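Local coordinates for protein BauA (Acinetobacter baumannii, PDB 6HCP) that carries the ferric siderophore preacinetobactin into Acinetobacter baumannii across the outer membrane, probably as a TonB-dependent receptor of the plug-and-barrel type, at residues 56-64 with 470-481; 64-72 with 82-90. One frame throughout, in Å; residues are numbered along the deposited sequence.

Contact 1 (56-64 with 470-481); sequences KFLDTPFNT and LLIKATDKISVY
L58 lies over the inner side of the hairpin formed by strands 461-473 and 478-489, and its side chain runs out toward the turn. Its CB starts above S479, 3.7 Å from OG, with K473 NZ nearly as close. CG is set beside the backbone N (chi1 -73°), and from there the two methyls spread over the turn: CD1 reaches D476 O at 3.4 Å, while CD2 lies near K477 O and S479 OG. The backbone of L58 is gripped too. S479 OG donates to L58 O at 2.7 Å, in the carbonyl plane and on a lone pair of the oxygen, and both methyls of L471 pack round the same oxygen.

One residue on, D59 starts out pointing away from the hairpin, but its carboxylate comes back to meet K473. The lysine chain bends at chi3 and chi4 and brings NZ to D59 OD1 at 2.8 Å, on the syn side and 23° out of the carboxylate plane. P61, the centre of an inverse gamma turn, fits between L471 and Y481, its CB 3.8 Å from Y481 CB. The Y481 ring runs along the backbone from P61 to N63, with T60 O and F62 N over one face, and its OH goes on to E514. K518 of the next barrel strand collects the carbonyl oxygens of F57, T60 and F62.

Barrel side chains thus take up several carbonyls of the plug loop: S479 that of L58, N483 that of P61, and K518 its three. With the D59-K473 salt bridge added, the plug loop is held to the barrel wall largely by polar bonds, while L58, P61 and L471 supply the apolar contacts.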
ATOM      1  N   LYS A  56      40.369  11.808  13.773  1.00 29.77           N
ATOM      2  CA  LYS A  56      39.231  12.654  13.466  1.00 32.14           C
ATOM      3  C   LYS A  56      39.023  12.707  11.948  1.00 30.53           C
ATOM      4  O   LYS A  56      39.976  12.682  11.193  1.00 30.46           O
ATOM      5  CB  LYS A  56      39.456  14.078  13.989  1.00 37.14           C
ATOM      6  CG  LYS A  56      39.511  14.226  15.508  1.00 41.89           C
ATOM      7  CD  LYS A  56      39.635  15.676  15.943  1.00 52.93           C
ATOM      8  CE  LYS A  56      40.732  15.940  16.957  1.00 76.76           C
ATOM      9  NZ  LYS A  56      40.508  15.206  18.225  1.00 76.33           N
ATOM     10  N   PHE A  57      37.764  12.945  11.557  1.00 32.83           N
ATOM     11  CA  PHE A  57      37.307  13.182  10.179  1.00 32.81           C
ATOM     12  C   PHE A  57      38.302  14.033   9.374  1.00 34.46           C
ATOM     13  O   PHE A  57      38.823  13.600   8.317  1.00 32.80           O
ATOM     14  CB  PHE A  57      35.902  13.803  10.236  1.00 34.41           C
ATOM     15  CG  PHE A  57      35.320  14.192   8.901  1.00 35.74           C
ATOM     16  CD1 PHE A  57      34.947  13.225   7.976  1.00 35.19           C
ATOM     17  CD2 PHE A  57      35.077  15.521   8.595  1.00 33.56           C
ATOM     18  CE1 PHE A  57      34.364  13.589   6.770  1.00 34.52           C
ATOM     19  CE2 PHE A  57      34.527  15.883   7.374  1.00 35.43           C
ATOM     20  CZ  PHE A  57      34.152  14.915   6.471  1.00 36.48           C
ATOM     21  N   LEU A  58      38.574  15.261   9.833  1.00 30.03           N
ATOM     22  CA  LEU A  58      39.370  16.206   9.046  1.00 31.81           C
ATOM     23  C   LEU A  58      40.871  15.884   9.085  1.00 29.63           C
ATOM     24  O   LEU A  58      41.660  16.522   8.367  1.00 32.61           O
ATOM     25  CB  LEU A  58      39.161  17.628   9.569  1.00 34.42           C
ATOM     26  CG  LEU A  58      37.812  18.249   9.243  1.00 32.61           C
ATOM     27  CD1 LEU A  58      37.717  19.626   9.899  1.00 37.13           C
ATOM     28  CD2 LEU A  58      37.607  18.335   7.743  1.00 34.67           C
ATOM     29  N   ASP A  59      41.267  14.936   9.926  1.00 28.70           N
ATOM     30  CA  ASP A  59      42.685  14.544  10.027  1.00 32.50           C
ATOM     31  C   ASP A  59      42.943  13.204   9.317  1.00 37.79           C
ATOM     32  O   ASP A  59      44.013  12.632   9.461  1.00 32.65           O
ATOM     33  CB  ASP A  59      43.102  14.393  11.483  1.00 34.48           C
ATOM     34  CG  ASP A  59      43.079  15.691  12.268  1.00 46.39           C
ATOM     35  OD1 ASP A  59      43.264  16.743  11.640  1.00 45.19           O
ATOM     36  OD2 ASP A  59      42.833  15.626  13.494  1.00 45.86           O
ATOM     37  N   THR A  60      41.924  12.645   8.657  1.00 33.49           N
ATOM     38  CA  THR A  60      42.020  11.287   8.103  1.00 30.88           C
ATOM     39  C   THR A  60      42.116  11.365   6.583  1.00 30.91           C
ATOM     40  O   THR A  60      41.160  11.790   5.919  1.00 29.21           O
ATOM     41  CB  THR A  60      40.813  10.444   8.510  1.00 31.51           C
ATOM     42  OG1 THR A  60      40.752  10.351   9.934  1.00 31.14           O
ATOM     43  CG2 THR A  60      40.873   9.041   7.940  1.00 33.41           C
ATOM     44  N   PRO A  61      43.260  10.965   5.981  1.00 28.05           N
ATOM     45  CA  PRO A  61      43.441  11.044   4.530  1.00 27.58           C
ATOM     46  C   PRO A  61      42.898   9.791   3.826  1.00 26.86           C
ATOM     47  O   PRO A  61      43.523   9.248   2.916  1.00 27.00           O
ATOM     48  CB  PRO A  61      44.954  11.145   4.384  1.00 27.50           C
ATOM     49  CG  PRO A  61      45.464  10.296   5.526  1.00 28.32           C
ATOM     50  CD  PRO A  61      44.472  10.479   6.662  1.00 32.52           C
ATOM     51  N   PHE A  62      41.680   9.425   4.219  1.00 27.19           N
ATOM     52  CA  PHE A  62      40.909   8.315   3.671  1.00 29.17           C
ATOM     53  C   PHE A  62      39.438   8.708   3.782  1.00 29.35           C
ATOM     54  O   PHE A  62      39.110   9.592   4.592  1.00 29.20           O
ATOM     55  CB  PHE A  62      41.149   7.032   4.472  1.00 28.76           C
ATOM     56  CG  PHE A  62      42.566   6.529   4.455  1.00 27.55           C
ATOM     57  CD1 PHE A  62      43.047   5.806   3.379  1.00 31.69           C
ATOM     58  CD2 PHE A  62      43.435   6.837   5.486  1.00 28.25           C
ATOM     59  CE1 PHE A  62      44.382   5.444   3.320  1.00 32.25           C
ATOM     60  CE2 PHE A  62      44.759   6.455   5.434  1.00 29.89           C
ATOM     61  CZ  PHE A  62      45.230   5.759   4.354  1.00 31.90           C
ATOM     62  N   ASN A  63      38.596   8.111   2.939  1.00 26.12           N
ATOM     63  CA  ASN A  63      37.160   8.321   2.994  1.00 29.00           C
ATOM     64  C   ASN A  63      36.564   7.345   4.018  1.00 30.60           C
ATOM     65  O   ASN A  63      36.562   6.119   3.821  1.00 29.48           O
ATOM     66  CB  ASN A  63      36.568   8.192   1.584  1.00 28.42           C
ATOM     67  CG  ASN A  63      35.118   8.630   1.498  1.00 34.00           C
ATOM     68  OD1 ASN A  63      34.387   8.549   2.474  1.00 38.62           O
ATOM     69  ND2 ASN A  63      34.712   9.134   0.346  1.00 35.25           N
ATOM     70  N   THR A  64      36.165   7.897   5.167  1.00 27.83           N
ATOM     71  CA  THR A  64      35.745   7.156   6.339  1.00 24.34           C
ATOM     72  C   THR A  64      34.381   7.666   6.819  1.00 30.65           C
ATOM     73  O   THR A  64      34.038   8.834   6.632  1.00 29.41           O
ATOM     74  CB  THR A  64      36.729   7.304   7.498  1.00 31.24           C
ATOM     75  OG1 THR A  64      36.899   8.704   7.762  1.00 36.06           O
ATOM     76  CG2 THR A  64      38.051   6.629   7.198  1.00 29.78           C
ATOM     77  N   LEU A 470      48.928  11.973   2.387  1.00 29.19           N
ATOM     78  CA  LEU A 470      49.215  13.364   2.691  1.00 31.26           C
ATOM     79  C   LEU A 470      47.895  14.074   2.959  1.00 31.23           C
ATOM     80  O   LEU A 470      46.952  13.968   2.162  1.00 32.14           O
ATOM     81  CB  LEU A 470      49.944  13.987   1.497  1.00 33.21           C
ATOM     82  CG  LEU A 470      50.262  15.473   1.616  1.00 37.16           C
ATOM     83  CD1 LEU A 470      51.146  15.725   2.830  1.00 35.71           C
ATOM     84  CD2 LEU A 470      50.916  15.970   0.337  1.00 38.28           C
ATOM     85  N   LEU A 471      47.845  14.794   4.082  1.00 31.72           N
ATOM     86  CA  LEU A 471      46.698  15.597   4.413  1.00 30.33           C
ATOM     87  C   LEU A 471      47.130  17.043   4.707  1.00 32.20           C
ATOM     88  O   LEU A 471      48.071  17.259   5.452  1.00 34.31           O
ATOM     89  CB  LEU A 471      46.000  14.988   5.621  1.00 32.28           C
ATOM     90  CG  LEU A 471      44.705  15.713   5.973  1.00 36.41           C
ATOM     91  CD1 LEU A 471      43.576  14.744   6.212  1.00 31.72           C
ATOM     92  CD2 LEU A 471      44.916  16.647   7.155  1.00 37.09           C
ATOM     93  N   ILE A 472      46.452  17.996   4.063  1.00 31.96           N
ATOM     94  CA  ILE A 472      46.665  19.418   4.274  1.00 33.85           C
ATOM     95  C   ILE A 472      45.371  20.041   4.817  1.00 35.43           C
ATOM     96  O   ILE A 472      44.311  19.961   4.189  1.00 34.98           O
ATOM     97  CB  ILE A 472      47.122  20.101   2.982  1.00 38.10           C
ATOM     98  CG1 ILE A 472      48.441  19.516   2.463  1.00 41.30           C
ATOM     99  CG2 ILE A 472      47.209  21.613   3.201  1.00 38.64           C
ATOM    100  CD1 ILE A 472      48.761  19.912   1.041  1.00 41.26           C
ATOM    101  N   LYS A 473      45.473  20.626   6.010  1.00 37.43           N
ATOM    102  CA  LYS A 473      44.390  21.403   6.593  1.00 35.92           C
ATOM    103  C   LYS A 473      44.445  22.818   6.027  1.00 35.27           C
ATOM    104  O   LYS A 473      45.183  23.641   6.520  1.00 44.86           O
ATOM    105  CB  LYS A 473      44.498  21.383   8.117  1.00 38.60           C
ATOM    106  CG  LYS A 473      44.419  20.000   8.744  1.00 38.05           C
ATOM    107  CD  LYS A 473      44.659  19.960  10.231  1.00 45.01           C
ATOM    108  CE  LYS A 473      43.460  20.395  11.049  1.00 60.22           C
ATOM    109  NZ  LYS A 473      42.433  19.332  11.133  1.00 66.58           N
ATOM    110  N   ALA A 474      43.721  23.048   4.933  1.00 36.05           N
ATOM    111  CA  ALA A 474      43.694  24.334   4.260  1.00 37.04           C
ATOM    112  C   ALA A 474      43.126  25.398   5.207  1.00 43.70           C
ATOM    113  O   ALA A 474      43.624  26.517   5.240  1.00 43.26           O
ATOM    114  CB  ALA A 474      42.910  24.252   2.979  1.00 39.91           C
ATOM    115  N   THR A 475      42.114  25.013   5.993  1.00 38.95           N
ATOM    116  CA  THR A 475      41.615  25.796   7.120  1.00 41.39           C
ATOM    117  C   THR A 475      41.276  24.828   8.250  1.00 44.30           C
ATOM    118  O   THR A 475      41.440  23.627   8.098  1.00 41.25           O
ATOM    119  CB  THR A 475      40.380  26.620   6.732  1.00 37.83           C
ATOM    120  OG1 THR A 475      39.285  25.717   6.555  1.00 39.45           O
ATOM    121  CG2 THR A 475      40.577  27.440   5.478  1.00 38.92           C
ATOM    122  N   ASP A 476      40.721  25.369   9.338  0.50 43.03           N
ATOM    123  CA  ASP A 476      40.222  24.596  10.466  0.50 45.00           C
ATOM    124  C   ASP A 476      39.025  23.730  10.044  0.50 36.89           C
ATOM    125  O   ASP A 476      38.655  22.795  10.758  0.50 40.93           O
ATOM    126  CB  ASP A 476      39.817  25.518  11.620  0.50 51.38           C
ATOM    127  CG  ASP A 476      40.960  26.369  12.137  0.50 59.49           C
ATOM    128  OD1 ASP A 476      42.081  25.826  12.249  0.50 51.04           O
ATOM    129  OD2 ASP A 476      40.727  27.570  12.388  0.50 65.03           O
ATOM    130  N   LYS A 477      38.432  24.048   8.892  1.00 38.46           N
ATOM    131  CA  LYS A 477      37.181  23.399   8.446  1.00 39.61           C
ATOM    132  C   LYS A 477      37.365  22.533   7.186  1.00 37.59           C
ATOM    133  O   LYS A 477      36.414  21.843   6.781  1.00 35.81           O
ATOM    134  CB  LYS A 477      36.122  24.463   8.154  1.00 42.36           C
ATOM    135  CG  LYS A 477      35.537  25.109   9.404  1.00 54.94           C
ATOM    136  CD  LYS A 477      34.581  26.238   9.115  1.00 61.23           C
ATOM    137  CE  LYS A 477      34.129  26.954  10.370  1.00 64.43           C
ATOM    138  NZ  LYS A 477      33.154  28.018  10.040  1.00 64.58           N
ATOM    139  N   ILE A 478      38.468  22.750   6.459  1.00 32.83           N
ATOM    140  CA  ILE A 478      38.680  22.204   5.129  1.00 33.98           C
ATOM    141  C   ILE A 478      39.991  21.413   5.117  1.00 42.40           C
ATOM    142  O   ILE A 478      41.061  21.973   5.390  1.00 32.01           O
ATOM    143  CB  ILE A 478      38.734  23.324   4.082  1.00 34.63           C
ATOM    144  CG1 ILE A 478      37.455  24.168   4.066  1.00 37.61           C
ATOM    145  CG2 ILE A 478      39.058  22.759   2.710  1.00 35.71           C
ATOM    146  CD1 ILE A 478      37.551  25.388   3.182  1.00 37.97           C
ATOM    147  N   SER A 479      39.922  20.160   4.658  1.00 31.88           N
ATOM    148  CA  SER A 479      41.107  19.339   4.465  1.00 32.54           C
ATOM    149  C   SER A 479      41.155  18.845   3.020  1.00 34.69           C
ATOM    150  O   SER A 479      40.135  18.488   2.449  1.00 33.71           O
ATOM    151  CB  SER A 479      41.132  18.183   5.426  1.00 31.18           C
ATOM    152  OG  SER A 479      41.347  18.625   6.761  1.00 31.59           O
ATOM    153  N   VAL A 480      42.358  18.821   2.448  0.50 29.56           N
ATOM    154  CA  VAL A 480      42.599  18.169   1.179  0.50 30.90           C
ATOM    155  C   VAL A 480      43.569  17.013   1.433  0.50 33.14           C
ATOM    156  O   VAL A 480      44.418  17.113   2.314  0.50 32.65           O
ATOM    157  CB  VAL A 480      43.148  19.162   0.137  0.50 34.10           C
ATOM    158  CG1 VAL A 480      44.513  19.685   0.532  0.50 34.63           C
ATOM    159  CG2 VAL A 480      43.177  18.555  -1.250  0.50 36.30           C
ATOM    160  N   TYR A 481      43.383  15.893   0.720  1.00 29.82           N
ATOM    161  CA  TYR A 481      44.190  14.703   0.999  1.00 26.77           C
ATOM    162  C   TYR A 481      44.437  13.893  -0.267  1.00 27.79           C
ATOM    163  O   TYR A 481      43.706  13.959  -1.240  1.00 27.22           O
ATOM    164  CB  TYR A 481      43.558  13.864   2.118  1.00 29.71           C
ATOM    165  CG  TYR A 481      42.326  13.087   1.730  1.00 29.96           C
ATOM    166  CD1 TYR A 481      42.429  11.803   1.223  1.00 32.13           C
ATOM    167  CD2 TYR A 481      41.062  13.637   1.846  1.00 36.59           C
ATOM    168  CE1 TYR A 481      41.304  11.097   0.829  1.00 29.58           C
ATOM    169  CE2 TYR A 481      39.927  12.941   1.455  1.00 32.21           C
ATOM    170  CZ  TYR A 481      40.048  11.644   0.986  1.00 33.66           C
ATOM    171  OH  TYR A 481      38.957  10.955   0.536  1.00 31.05           O
TER

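Contact 2 (64-72 with 82-90); sequences TISYTDKYI and EVIAATDPS. With EDO (1,2-ethanediol), chain H.
The Y67 ring and the V83 side chain run antiparallel alongside one another, V83 CG1 against Y67 CD2, and V83 O comes to sit over the centre of the ring, 4.0 Å above its plane. The opposite face is covered near the rim by I65 CG1. Y71 takes the same V83 carbonyl quite differently, with CE2 meeting the oxygen at 3.6 Å in the plane of the ring, at its edge. Its CG is anti to the backbone N (chi1 -176°), which sends the ring toward T87, whose CG2 comes from the other direction to within 3.6 Å of Y71 OH.

No direct hydrogen bond joins the segments; three waters do the work. Y67 OH donates to water 1 at 2.7 Å, and that water donates hydrogen bonds to I84 O and D88 OD2. Water 2 links Y67 OH to T87 OG1, and water 3 gathers Y71 OH, V83 O and T87 OG1. The D88 carboxylate plane is turned 55° from the Y67 ring, its OD1 paired with K142.

Further along, I72 CG1 packs on V83 CG2 at 3.8 Å. The contact thus fastens strand 64-68 and helix 69-75 of the plug to helix 81-84, with V138 of strand 135-142 against I72 and I84, and M578 of barrel strand 575-590 against Y67, Y71 and T87.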
ATOM      1  N   THR A  64      36.165   7.897   5.167  1.00 27.83           N
ATOM      2  CA  THR A  64      35.745   7.156   6.339  1.00 24.34           C
ATOM      3  C   THR A  64      34.381   7.666   6.819  1.00 30.65           C
ATOM      4  O   THR A  64      34.038   8.834   6.632  1.00 29.41           O
ATOM      5  CB  THR A  64      36.729   7.304   7.498  1.00 31.24           C
ATOM      6  OG1 THR A  64      36.899   8.704   7.762  1.00 36.06           O
ATOM      7  CG2 THR A  64      38.051   6.629   7.198  1.00 29.78           C
ATOM      8  N   ILE A  65      33.612   6.759   7.419  1.00 27.98           N
ATOM      9  CA  ILE A  65      32.372   7.147   8.093  1.00 29.20           C
ATOM     10  C   ILE A  65      32.145   6.191   9.252  1.00 29.48           C
ATOM     11  O   ILE A  65      32.523   5.014   9.185  1.00 28.35           O
ATOM     12  CB  ILE A  65      31.179   7.168   7.114  1.00 29.45           C
ATOM     13  CG1 ILE A  65      29.922   7.692   7.820  1.00 35.92           C
ATOM     14  CG2 ILE A  65      30.942   5.794   6.513  1.00 29.81           C
ATOM     15  CD1 ILE A  65      29.104   8.635   7.012  1.00 44.95           C
ATOM     16  N   SER A  66      31.622   6.725  10.359  1.00 25.61           N
ATOM     17  CA  SER A  66      31.278   5.905  11.505  1.00 24.57           C
ATOM     18  C   SER A  66      29.832   6.171  11.925  1.00 27.10           C
ATOM     19  O   SER A  66      29.487   7.302  12.242  1.00 27.92           O
ATOM     20  CB  SER A  66      32.218   6.178  12.641  1.00 27.23           C
ATOM     21  OG  SER A  66      31.812   5.494  13.811  1.00 26.38           O
ATOM     22  N   TYR A  67      29.028   5.112  11.936  1.00 26.46           N
ATOM     23  CA  TYR A  67      27.618   5.181  12.338  1.00 29.20           C
ATOM     24  C   TYR A  67      27.505   4.823  13.818  1.00 30.35           C
ATOM     25  O   TYR A  67      28.122   3.866  14.284  1.00 27.23           O
ATOM     26  CB  TYR A  67      26.779   4.216  11.507  1.00 26.04           C
ATOM     27  CG  TYR A  67      26.870   4.450  10.025  1.00 22.51           C
ATOM     28  CD1 TYR A  67      26.172   5.484   9.425  1.00 25.18           C
ATOM     29  CD2 TYR A  67      27.683   3.656   9.218  1.00 24.43           C
ATOM     30  CE1 TYR A  67      26.321   5.761   8.073  1.00 26.46           C
ATOM     31  CE2 TYR A  67      27.836   3.926   7.865  1.00 24.05           C
ATOM     32  CZ  TYR A  67      27.063   4.912   7.272  1.00 27.89           C
ATOM     33  OH  TYR A  67      27.259   5.243   5.955  1.00 26.22           O
ATOM     34  N   THR A  68      26.606   5.521  14.519  1.00 28.33           N
ATOM     35  CA  THR A  68      26.370   5.260  15.954  1.00 28.52           C
ATOM     36  C   THR A  68      25.293   4.190  16.134  1.00 27.88           C
ATOM     37  O   THR A  68      24.459   3.941  15.254  1.00 27.14           O
ATOM     38  CB  THR A  68      25.991   6.546  16.703  1.00 31.30           C
ATOM     39  OG1 THR A  68      24.707   6.960  16.229  1.00 29.07           O
ATOM     40  CG2 THR A  68      26.992   7.663  16.497  1.00 29.16           C
ATOM     41  N   ASP A  69      25.247   3.653  17.351  1.00 28.46           N
ATOM     42  CA  ASP A  69      24.223   2.736  17.757  1.00 29.70           C
ATOM     43  C   ASP A  69      22.838   3.408  17.694  1.00 27.46           C
ATOM     44  O   ASP A  69      21.862   2.718  17.485  1.00 28.22           O
ATOM     45  CB  ASP A  69      24.512   2.113  19.128  1.00 32.32           C
ATOM     46  CG  ASP A  69      24.769   3.082  20.280  1.00 34.34           C
ATOM     47  OD1 ASP A  69      25.100   4.256  20.041  1.00 39.60           O
ATOM     48  OD2 ASP A  69      24.614   2.643  21.409  1.00 53.12           O
ATOM     49  N   LYS A  70      22.768   4.729  17.863  1.00 27.62           N
ATOM     50  CA  LYS A  70      21.488   5.443  17.731  1.00 31.42           C
ATOM     51  C   LYS A  70      20.974   5.306  16.284  1.00 30.08           C
ATOM     52  O   LYS A  70      19.801   5.005  16.049  1.00 27.85           O
ATOM     53  CB  LYS A  70      21.633   6.910  18.154  1.00 32.01           C
ATOM     54  CG  LYS A  70      20.374   7.776  17.976  1.00 35.26           C
ATOM     55  CD  LYS A  70      19.122   7.159  18.579  1.00 40.31           C
ATOM     56  CE  LYS A  70      17.999   8.145  18.861  1.00 44.70           C
ATOM     57  NZ  LYS A  70      17.583   8.883  17.642  1.00 43.59           N
ATOM     58  N   TYR A  71      21.873   5.467  15.302  1.00 28.82           N
ATOM     59  CA  TYR A  71      21.504   5.270  13.879  1.00 29.45           C
ATOM     60  C   TYR A  71      21.033   3.837  13.628  1.00 24.50           C
ATOM     61  O   TYR A  71      19.996   3.605  13.013  1.00 27.08           O
ATOM     62  CB  TYR A  71      22.662   5.625  12.947  1.00 29.40           C
ATOM     63  CG  TYR A  71      22.319   5.540  11.483  1.00 29.88           C
ATOM     64  CD1 TYR A  71      21.388   6.395  10.918  1.00 29.18           C
ATOM     65  CD2 TYR A  71      22.880   4.565  10.675  1.00 30.21           C
ATOM     66  CE1 TYR A  71      21.101   6.354   9.563  1.00 28.07           C
ATOM     67  CE2 TYR A  71      22.610   4.513   9.320  1.00 28.31           C
ATOM     68  CZ  TYR A  71      21.715   5.409   8.759  1.00 30.02           C
ATOM     69  OH  TYR A  71      21.426   5.348   7.421  1.00 29.93           O
ATOM     70  N   ILE A  72      21.743   2.868  14.207  1.00 27.27           N
ATOM     71  CA  ILE A  72      21.408   1.491  14.040  1.00 26.64           C
ATOM     72  C   ILE A  72      19.971   1.241  14.528  1.00 29.72           C
ATOM     73  O   ILE A  72      19.197   0.514  13.878  1.00 26.42           O
ATOM     74  CB  ILE A  72      22.442   0.595  14.742  1.00 26.28           C
ATOM     75  CG1 ILE A  72      23.836   0.758  14.121  1.00 32.04           C
ATOM     76  CG2 ILE A  72      21.993  -0.844  14.741  1.00 29.97           C
ATOM     77  CD1 ILE A  72      24.921   0.099  14.932  1.00 32.15           C
ATOM     78  N   GLU A  82      22.288  -3.206   6.353  1.00 25.45           N
ATOM     79  CA  GLU A  82      21.187  -2.263   6.618  1.00 28.50           C
ATOM     80  C   GLU A  82      21.696  -1.030   7.364  1.00 29.86           C
ATOM     81  O   GLU A  82      21.000  -0.022   7.403  1.00 32.25           O
ATOM     82  CB  GLU A  82      20.080  -2.955   7.414  1.00 29.22           C
ATOM     83  CG  GLU A  82      19.305  -3.937   6.563  1.00 32.73           C
ATOM     84  CD  GLU A  82      18.144  -4.646   7.238  1.00 33.75           C
ATOM     85  OE1 GLU A  82      17.746  -4.241   8.348  1.00 33.44           O
ATOM     86  OE2 GLU A  82      17.616  -5.574   6.618  1.00 35.90           O
ATOM     87  N   VAL A  83      22.914  -1.098   7.922  1.00 24.23           N
ATOM     88  CA  VAL A  83      23.555   0.071   8.466  1.00 23.78           C
ATOM     89  C   VAL A  83      24.342   0.809   7.379  1.00 24.33           C
ATOM     90  O   VAL A  83      24.262   2.029   7.272  1.00 28.21           O
ATOM     91  CB  VAL A  83      24.473  -0.283   9.654  1.00 25.45           C
ATOM     92  CG1 VAL A  83      25.094   0.965  10.237  1.00 28.29           C
ATOM     93  CG2 VAL A  83      23.742  -1.067  10.733  1.00 27.94           C
ATOM     94  N   ILE A  84      25.246   0.099   6.691  1.00 25.78           N
ATOM     95  CA  ILE A  84      26.301   0.796   5.931  1.00 24.51           C
ATOM     96  C   ILE A  84      25.865   1.131   4.497  1.00 25.31           C
ATOM     97  O   ILE A  84      26.479   2.002   3.871  1.00 27.45           O
ATOM     98  CB  ILE A  84      27.621   0.003   5.938  1.00 24.65           C
ATOM     99  CG1 ILE A  84      27.502  -1.316   5.168  1.00 23.64           C
ATOM    100  CG2 ILE A  84      28.081  -0.187   7.375  1.00 24.93           C
ATOM    101  CD1 ILE A  84      28.828  -2.054   5.002  1.00 27.90           C
ATOM    102  N   ALA A  85      24.871   0.432   3.949  1.00 24.47           N
ATOM    103  CA  ALA A  85      24.512   0.607   2.542  1.00 26.65           C
ATOM    104  C   ALA A  85      23.388   1.638   2.368  1.00 27.72           C
ATOM    105  O   ALA A  85      23.130   2.071   1.262  1.00 31.39           O
ATOM    106  CB  ALA A  85      24.114  -0.711   1.919  1.00 26.57           C
ATOM    107  N   ALA A  86      22.666   1.964   3.435  1.00 28.23           N
ATOM    108  CA  ALA A  86      21.396   2.701   3.259  1.00 31.26           C
ATOM    109  C   ALA A  86      21.654   4.067   2.598  1.00 30.59           C
ATOM    110  O   ALA A  86      20.945   4.456   1.692  1.00 28.63           O
ATOM    111  CB  ALA A  86      20.688   2.832   4.585  1.00 31.58           C
ATOM    112  N   THR A  87      22.675   4.795   3.048  1.00 24.84           N
ATOM    113  CA  THR A  87      22.911   6.153   2.574  1.00 26.60           C
ATOM    114  C   THR A  87      24.243   6.317   1.834  1.00 26.38           C
ATOM    115  O   THR A  87      24.584   7.431   1.446  1.00 29.95           O
ATOM    116  CB  THR A  87      22.835   7.158   3.735  1.00 29.21           C
ATOM    117  OG1 THR A  87      23.765   6.811   4.769  1.00 29.66           O
ATOM    118  CG2 THR A  87      21.429   7.208   4.290  1.00 26.52           C
ATOM    119  N   ASP A  88      25.066   5.264   1.765  1.00 25.31           N
ATOM    120  CA  ASP A  88      26.434   5.432   1.259  1.00 25.90           C
ATOM    121  C   ASP A  88      26.476   5.051  -0.214  1.00 25.60           C
ATOM    122  O   ASP A  88      26.323   3.886  -0.577  1.00 24.08           O
ATOM    123  CB  ASP A  88      27.418   4.586   2.066  1.00 26.70           C
ATOM    124  CG  ASP A  88      28.880   4.863   1.752  1.00 28.45           C
ATOM    125  OD1 ASP A  88      29.172   5.334   0.625  1.00 27.40           O
ATOM    126  OD2 ASP A  88      29.706   4.540   2.618  1.00 29.79           O
ATOM    127  N   PRO A  89      26.637   6.025  -1.125  1.00 25.04           N
ATOM    128  CA  PRO A  89      26.609   5.732  -2.559  1.00 26.61           C
ATOM    129  C   PRO A  89      27.832   4.959  -3.076  1.00 28.98           C
ATOM    130  O   PRO A  89      27.846   4.545  -4.234  1.00 28.35           O
ATOM    131  CB  PRO A  89      26.600   7.133  -3.191  1.00 28.77           C
ATOM    132  CG  PRO A  89      27.365   7.986  -2.193  1.00 31.35           C
ATOM    133  CD  PRO A  89      27.013   7.415  -0.835  1.00 27.34           C
ATOM    134  N   SER A  90      28.836   4.759  -2.219  1.00 24.25           N
ATOM    135  CA  SER A  90      29.987   3.948  -2.596  1.00 27.19           C
ATOM    136  C   SER A  90      29.822   2.499  -2.130  1.00 27.08           C
ATOM    137  O   SER A  90      30.744   1.688  -2.285  1.00 25.23           O
ATOM    138  CB  SER A  90      31.266   4.569  -2.059  1.00 33.90           C
ATOM    139  OG  SER A  90      31.559   5.756  -2.781  1.00 39.59           O
TER
HETATM  140  C1  EDO H 805      34.476   9.587  10.867  1.00 42.08           C
HETATM  141  O1  EDO H 805      35.670  10.325  10.549  1.00 45.29           O
HETATM  142  C2  EDO H 805      33.255  10.227  10.205  1.00 40.75           C
HETATM  143  O2  EDO H 805      32.074   9.437  10.490  1.00 34.44           O
HETATM  144  O   HOH W   1      28.691   3.332   4.760  1.00 27.72           O
HETATM  145  O   HOH W   2      26.559   7.453   4.399  1.00 36.09           O
HETATM  146  O   HOH W   3      23.609   4.322   5.895  1.00 31.43           O

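Of the two contacts, contact 1 comes first along the chain: in the loop ahead of strand 64-68 it ties residues 56-64 to the hairpin at 470-481 and so closes a very long loop of 405 residues that takes in the rest of the plug and much of the barrel. T64 then passes straight into contact 2, whose two segments are separated by nine residues and which closes a short loop through helix 69-75 and helix 81-84. The short loop lies within the long one, and the centres of contacts 1 and 2 are about 20 Å apart. Contact 1 is plug to barrel; contact 2 is plug to plug, with strand 64-68 running from one to the other.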